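Local coordinates for protein beta-glucosidase (Saccharopolyspora erythraea D, PDB 5M6G) that probably hydrolyses terminal, non-reducing beta-D-glucosyl residues to release beta-D-glucose, as a member of glycosyl hydrolase family 3, at residues H138-Y143 against P394-A399; E168-G173 against R390-T395. One frame throughout, in Å; residues are numbered along the deposited sequence.

Interaction 1 of 2, residues H138-Y143 against P394-A399; sequences HGATIY and PTVGSA
A type II beta turn, Thr395 to Ser398, presents Val396 and Gly397 to the loop Gly139-Thr141. Gly397 holds the third position of the turn, where its positive phi (68°) is natural for glycine, and its bare CA lets the loop come close. Gly139 O approaches that CA to 3.4 Å in a CA-H...O contact bent to 136° at the hydrogen. Thr141 OG1 comes up to the same carbon at 3.3 Å. With chi1 at -48°, the hydroxyl stands beside its own backbone N and is directed at the turn, while CG2 goes the other way and rests over one face of the Tyr143 ring near its rim, 3.6 Å above the plane. The strong polar partner of OG1 is Glu168. Val396 lays CG1 alongside Ala140, 3.8 Å from its CA, an apolar touch that a small residue permits. The turn itself is closed by Ser398, whose N and OG both reach Thr395 O from one face of its carbonyl plane, OG at 2.9 Å. Ser398 is also the N-cap of helix 399-412. The contact thus fits the loop between strand 125-128 and helix 146-152 against the turn that leads into helix 399-412, with Glu168 of helix 155-170 bordering Ala140.

Interaction 2 of 2, residues E168-G173 against R390-T395; sequences EVAATG and RDLLPT. With MG (magnesium ion), chain F.
The peptide group between Leu392 and Leu393 carries the methyl of Ala171 over one face, CB standing 3.5 Å from Leu392 C and nearly straight above it. The second flat group, the Glu168 carboxylate, has Thr395 O well off its plane, 3.2 Å from OE2. These are two acceptors, so no bond joins them; OE2 is hydrogen-bonded to His401 ND1, among other donors. Around the covered peptide the packing is aliphatic: Leu392 sets its CB 3.7 Å from Ala171 CB and its CD1 3.9 Å from Ala170 CB, and Leu393 CD2 lies 3.9 Å from Ala171 CB. The same CD2 covers Ala171 O at 3.5 Å. Ala170 and Ala171 suit this place because their short side chains let the 3-10 segment 390-395 come close. That segment ties itself together: Thr395, with chi1 at 73°, turns OG1 back to Leu392 O (2.8 Å), in the carbonyl plane. Past the helix, Gly173, at positive phi, gives its carbonyl O to a magnesium ion at 2.0 Å, beside four waters and Asp175. Between the two segments themselves the contact is apolar packing, which buries Ala171 O without a polar partner; Arg390 and Glu168 take their polar partners outside it, Arg390 in salt bridges to Asp106 and Asp109.

Interactions 1 and 2 share Pro394 and Thr395, have centres about 10 Å apart, and meet at one carboxylate. Glu168 OE2 is probably hydrogen-bonded to Thr141 OG1 at 2.8 Å and to Gly397 N at 3.1 Å, so a residue of 168-173 joins both halves of interaction 1. Val396 CA packs 3.6 Å from Glu168 CD. Because Glu168 OE2 is also hydrogen-bonded to His401 ND1, Glu168 is a second-shell residue for the magnesium ion held by Glu167 and His401, an ion about 5 Å from the side chain of Thr395 and 6 Å from that of Ser398. The ion on Gly173 is a different one. None of the residues in either contact lines the sorbitol pocket.

Interaction 1 of 2, residues H138-Y143 against P394-A399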
loop_
_atom_site.group_PDB
_atom_site.type_symbol
_atom_site.label_atom_id
_atom_site.label_comp_id
_atom_site.label_asym_id
_atom_site.label_seq_id
_atom_site.Cartn_x
_atom_site.Cartn_y
_atom_site.Cartn_z
ATOM N N HIS A 138 15.813 2.686 -1.433
ATOM C CA HIS A 138 16.250 3.754 -2.318
ATOM C C HIS A 138 16.650 3.187 -3.679
ATOM O O HIS A 138 17.401 2.211 -3.767
ATOM C CB HIS A 138 17.412 4.515 -1.689
ATOM C CG HIS A 138 17.830 5.705 -2.488
ATOM N ND1 HIS A 138 18.715 5.619 -3.542
ATOM C CD2 HIS A 138 17.443 7.000 -2.422
ATOM C CE1 HIS A 138 18.869 6.818 -4.077
ATOM N NE2 HIS A 138 18.112 7.672 -3.412
ATOM N N GLY A 139 16.131 3.790 -4.745
ATOM C CA GLY A 139 16.411 3.324 -6.086
ATOM C C GLY A 139 15.470 2.263 -6.608
ATOM O O GLY A 139 15.598 1.864 -7.771
ATOM N N ALA A 140 14.537 1.784 -5.789
ATOM C CA ALA A 140 13.495 0.893 -6.265
ATOM C C ALA A 140 12.450 1.677 -7.049
ATOM O O ALA A 140 12.216 2.860 -6.794
ATOM C CB ALA A 140 12.826 0.176 -5.090
ATOM N N THR A 141 11.817 0.999 -8.002
ATOM C CA THR A 141 10.747 1.599 -8.793
ATOM C C THR A 141 9.571 1.969 -7.899
ATOM O O THR A 141 9.122 1.154 -7.091
ATOM C CB THR A 141 10.281 0.610 -9.862
ATOM O OG1 THR A 141 11.415 0.070 -10.552
ATOM C CG2 THR A 141 9.353 1.284 -10.855
ATOM N N ILE A 142 9.052 3.187 -8.054
ATOM C CA ILE A 142 7.902 3.637 -7.269
ATOM C C ILE A 142 6.704 3.767 -8.203
ATOM O O ILE A 142 6.672 4.637 -9.085
ATOM C CB ILE A 142 8.186 4.950 -6.529
ATOM C CG1 ILE A 142 9.412 4.796 -5.604
ATOM C CG2 ILE A 142 6.939 5.400 -5.748
ATOM C CD1 ILE A 142 9.257 3.718 -4.536
ATOM N N TYR A 143 5.714 2.899 -8.004
ATOM C CA TYR A 143 4.520 2.817 -8.828
ATOM C C TYR A 143 3.462 3.783 -8.316
ATOM O O TYR A 143 3.538 4.249 -7.173
ATOM C CB TYR A 143 3.990 1.372 -8.835
ATOM C CG TYR A 143 4.964 0.425 -9.512
ATOM C CD1 TYR A 143 5.002 0.310 -10.903
ATOM C CD2 TYR A 143 5.874 -0.310 -8.768
ATOM C CE1 TYR A 143 5.920 -0.528 -11.530
ATOM C CE2 TYR A 143 6.786 -1.160 -9.378
ATOM C CZ TYR A 143 6.812 -1.258 -10.757
ATOM O OH TYR A 143 7.722 -2.093 -11.363
ATOM N N PRO A 394 19.696 -6.719 -10.271
ATOM C CA PRO A 394 19.681 -5.811 -11.435
ATOM C C PRO A 394 18.288 -5.378 -11.867
ATOM O O PRO A 394 18.172 -4.394 -12.613
ATOM C CB PRO A 394 20.379 -6.628 -12.533
ATOM C CG PRO A 394 21.244 -7.579 -11.795
ATOM C CD PRO A 394 20.444 -7.954 -10.573
ATOM N N THR A 395 17.224 -6.063 -11.434
ATOM C CA THR A 395 15.890 -5.618 -11.823
ATOM C C THR A 395 15.424 -4.416 -11.027
ATOM O O THR A 395 14.444 -3.780 -11.426
ATOM C CB THR A 395 14.845 -6.734 -11.664
ATOM O OG1 THR A 395 14.566 -6.947 -10.274
ATOM C CG2 THR A 395 15.336 -8.031 -12.289
ATOM N N VAL A 396 16.085 -4.104 -9.912
ATOM C CA VAL A 396 15.589 -3.093 -8.982
ATOM C C VAL A 396 15.759 -1.715 -9.612
ATOM O O VAL A 396 16.883 -1.264 -9.859
ATOM C CB VAL A 396 16.318 -3.178 -7.634
ATOM C CG1 VAL A 396 15.834 -2.055 -6.704
ATOM C CG2 VAL A 396 16.112 -4.559 -6.983
ATOM N N GLY A 397 14.639 -1.035 -9.861
ATOM C CA GLY A 397 14.696 0.225 -10.577
ATOM C C GLY A 397 15.093 0.111 -12.032
ATOM O O GLY A 397 15.433 1.127 -12.652
ATOM N N SER A 398 15.041 -1.090 -12.600
ATOM C CA SER A 398 15.458 -1.316 -13.976
ATOM C C SER A 398 14.575 -0.542 -14.953
ATOM O O SER A 398 13.442 -0.165 -14.646
ATOM C CB SER A 398 15.382 -2.801 -14.305
ATOM O OG SER A 398 14.027 -3.234 -14.197
ATOM N N ALA A 399 15.101 -0.345 -16.167
ATOM C CA ALA A 399 14.369 0.407 -17.183
ATOM C C ALA A 399 13.035 -0.254 -17.522
ATOM O O ALA A 399 12.031 0.438 -17.721
ATOM C CB ALA A 399 15.226 0.564 -18.445
#

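Interaction 2 of 2, residues E168-G173 against R390-T395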
loop_
_atom_site.group_PDB
_atom_site.type_symbol
_atom_site.label_atom_id
_atom_site.label_comp_id
_atom_site.label_asym_id
_atom_site.label_seq_id
_atom_site.Cartn_x
_atom_site.Cartn_y
_atom_site.Cartn_z
ATOM N N GLU A 168 11.524 -7.068 -7.277
ATOM C CA GLU A 168 12.417 -6.144 -6.587
ATOM C C GLU A 168 12.488 -6.454 -5.100
ATOM O O GLU A 168 13.531 -6.232 -4.470
ATOM C CB GLU A 168 11.981 -4.695 -6.848
ATOM C CG GLU A 168 11.988 -4.387 -8.334
ATOM C CD GLU A 168 12.031 -2.901 -8.654
ATOM O OE1 GLU A 168 12.189 -2.076 -7.731
ATOM O OE2 GLU A 168 11.918 -2.571 -9.844
ATOM N N VAL A 169 11.403 -6.986 -4.537
ATOM C CA VAL A 169 11.406 -7.403 -3.138
ATOM C C VAL A 169 12.236 -8.670 -2.973
ATOM O O VAL A 169 13.073 -8.770 -2.070
ATOM C CB VAL A 169 9.958 -7.586 -2.634
ATOM C CG1 VAL A 169 9.932 -8.271 -1.253
ATOM C CG2 VAL A 169 9.253 -6.240 -2.588
ATOM N N ALA A 170 12.035 -9.645 -3.857
ATOM C CA ALA A 170 12.755 -10.909 -3.735
ATOM C C ALA A 170 14.255 -10.714 -3.915
ATOM O O ALA A 170 15.049 -11.487 -3.365
ATOM C CB ALA A 170 12.219 -11.923 -4.746
ATOM N N ALA A 171 14.653 -9.679 -4.665
ATOM C CA ALA A 171 16.064 -9.335 -4.805
ATOM C C ALA A 171 16.695 -9.013 -3.460
ATOM O O ALA A 171 17.894 -9.244 -3.266
ATOM C CB ALA A 171 16.222 -8.142 -5.750
ATOM N N THR A 172 15.914 -8.487 -2.523
ATOM C CA THR A 172 16.408 -8.189 -1.190
ATOM C C THR A 172 16.178 -9.339 -0.221
ATOM O O THR A 172 16.496 -9.206 0.964
ATOM C CB THR A 172 15.748 -6.911 -0.641
ATOM O OG1 THR A 172 14.350 -7.129 -0.411
ATOM C CG2 THR A 172 15.910 -5.742 -1.619
ATOM N N GLY A 173 15.628 -10.461 -0.688
ATOM C CA GLY A 173 15.370 -11.609 0.156
ATOM C C GLY A 173 14.011 -11.596 0.828
ATOM O O GLY A 173 13.450 -12.664 1.090
ATOM N N ARG A 390 20.124 -12.848 -5.178
ATOM C CA ARG A 390 20.818 -11.660 -5.658
ATOM C C ARG A 390 20.885 -11.570 -7.177
ATOM O O ARG A 390 21.194 -10.492 -7.695
ATOM C CB ARG A 390 22.207 -11.605 -5.043
ATOM C CG ARG A 390 22.092 -11.365 -3.563
ATOM C CD ARG A 390 23.393 -11.505 -2.873
ATOM N NE ARG A 390 23.203 -11.515 -1.432
ATOM C CZ ARG A 390 23.491 -10.490 -0.644
ATOM N NH1 ARG A 390 23.981 -9.368 -1.166
ATOM N NH2 ARG A 390 23.301 -10.593 0.658
ATOM N N ASP A 391 20.585 -12.652 -7.903
ATOM C CA ASP A 391 20.460 -12.552 -9.354
ATOM C C ASP A 391 19.402 -11.541 -9.772
ATOM O O ASP A 391 19.413 -11.093 -10.923
ATOM C CB ASP A 391 20.099 -13.903 -9.969
ATOM C CG ASP A 391 21.242 -14.889 -9.934
ATOM O OD1 ASP A 391 22.406 -14.453 -9.785
ATOM O OD2 ASP A 391 20.968 -16.104 -10.069
ATOM N N LEU A 392 18.478 -11.191 -8.876
ATOM C CA LEU A 392 17.390 -10.276 -9.195
ATOM C C LEU A 392 17.701 -8.822 -8.858
ATOM O O LEU A 392 16.906 -7.940 -9.208
ATOM C CB LEU A 392 16.116 -10.707 -8.457
ATOM C CG LEU A 392 15.487 -12.030 -8.902
ATOM C CD1 LEU A 392 14.279 -12.367 -8.031
ATOM C CD2 LEU A 392 15.088 -11.980 -10.373
ATOM N N LEU A 393 18.816 -8.553 -8.179
ATOM C CA LEU A 393 19.173 -7.172 -7.863
ATOM C C LEU A 393 19.248 -6.268 -9.091
ATOM O O LEU A 393 18.872 -5.086 -8.970
ATOM C CB LEU A 393 20.493 -7.144 -7.082
ATOM C CG LEU A 393 20.405 -7.575 -5.613
ATOM C CD1 LEU A 393 21.789 -7.829 -5.015
ATOM C CD2 LEU A 393 19.626 -6.546 -4.790
ATOM N N PRO A 394 19.696 -6.719 -10.271
ATOM C CA PRO A 394 19.681 -5.811 -11.435
ATOM C C PRO A 394 18.288 -5.378 -11.867
ATOM O O PRO A 394 18.172 -4.394 -12.613
ATOM C CB PRO A 394 20.379 -6.628 -12.533
ATOM C CG PRO A 394 21.244 -7.579 -11.795
ATOM C CD PRO A 394 20.444 -7.954 -10.573
ATOM N N THR A 395 17.224 -6.063 -11.434
ATOM C CA THR A 395 15.890 -5.618 -11.823
ATOM C C THR A 395 15.424 -4.416 -11.027
ATOM O O THR A 395 14.444 -3.780 -11.426
ATOM C CB THR A 395 14.845 -6.734 -11.664
ATOM O OG1 THR A 395 14.566 -6.947 -10.274
ATOM C CG2 THR A 395 15.336 -8.031 -12.289
HETATM MG MG MG F . 12.960 -14.427 0.173
HETATM O O HOH W 1 14.187 -15.823 1.322
HETATM O O HOH W 2 12.462 -16.211 -0.626
HETATM O O HOH W 3 14.432 -14.480 -1.233
HETATM O O HOH W 4 11.669 -13.520 -1.270
#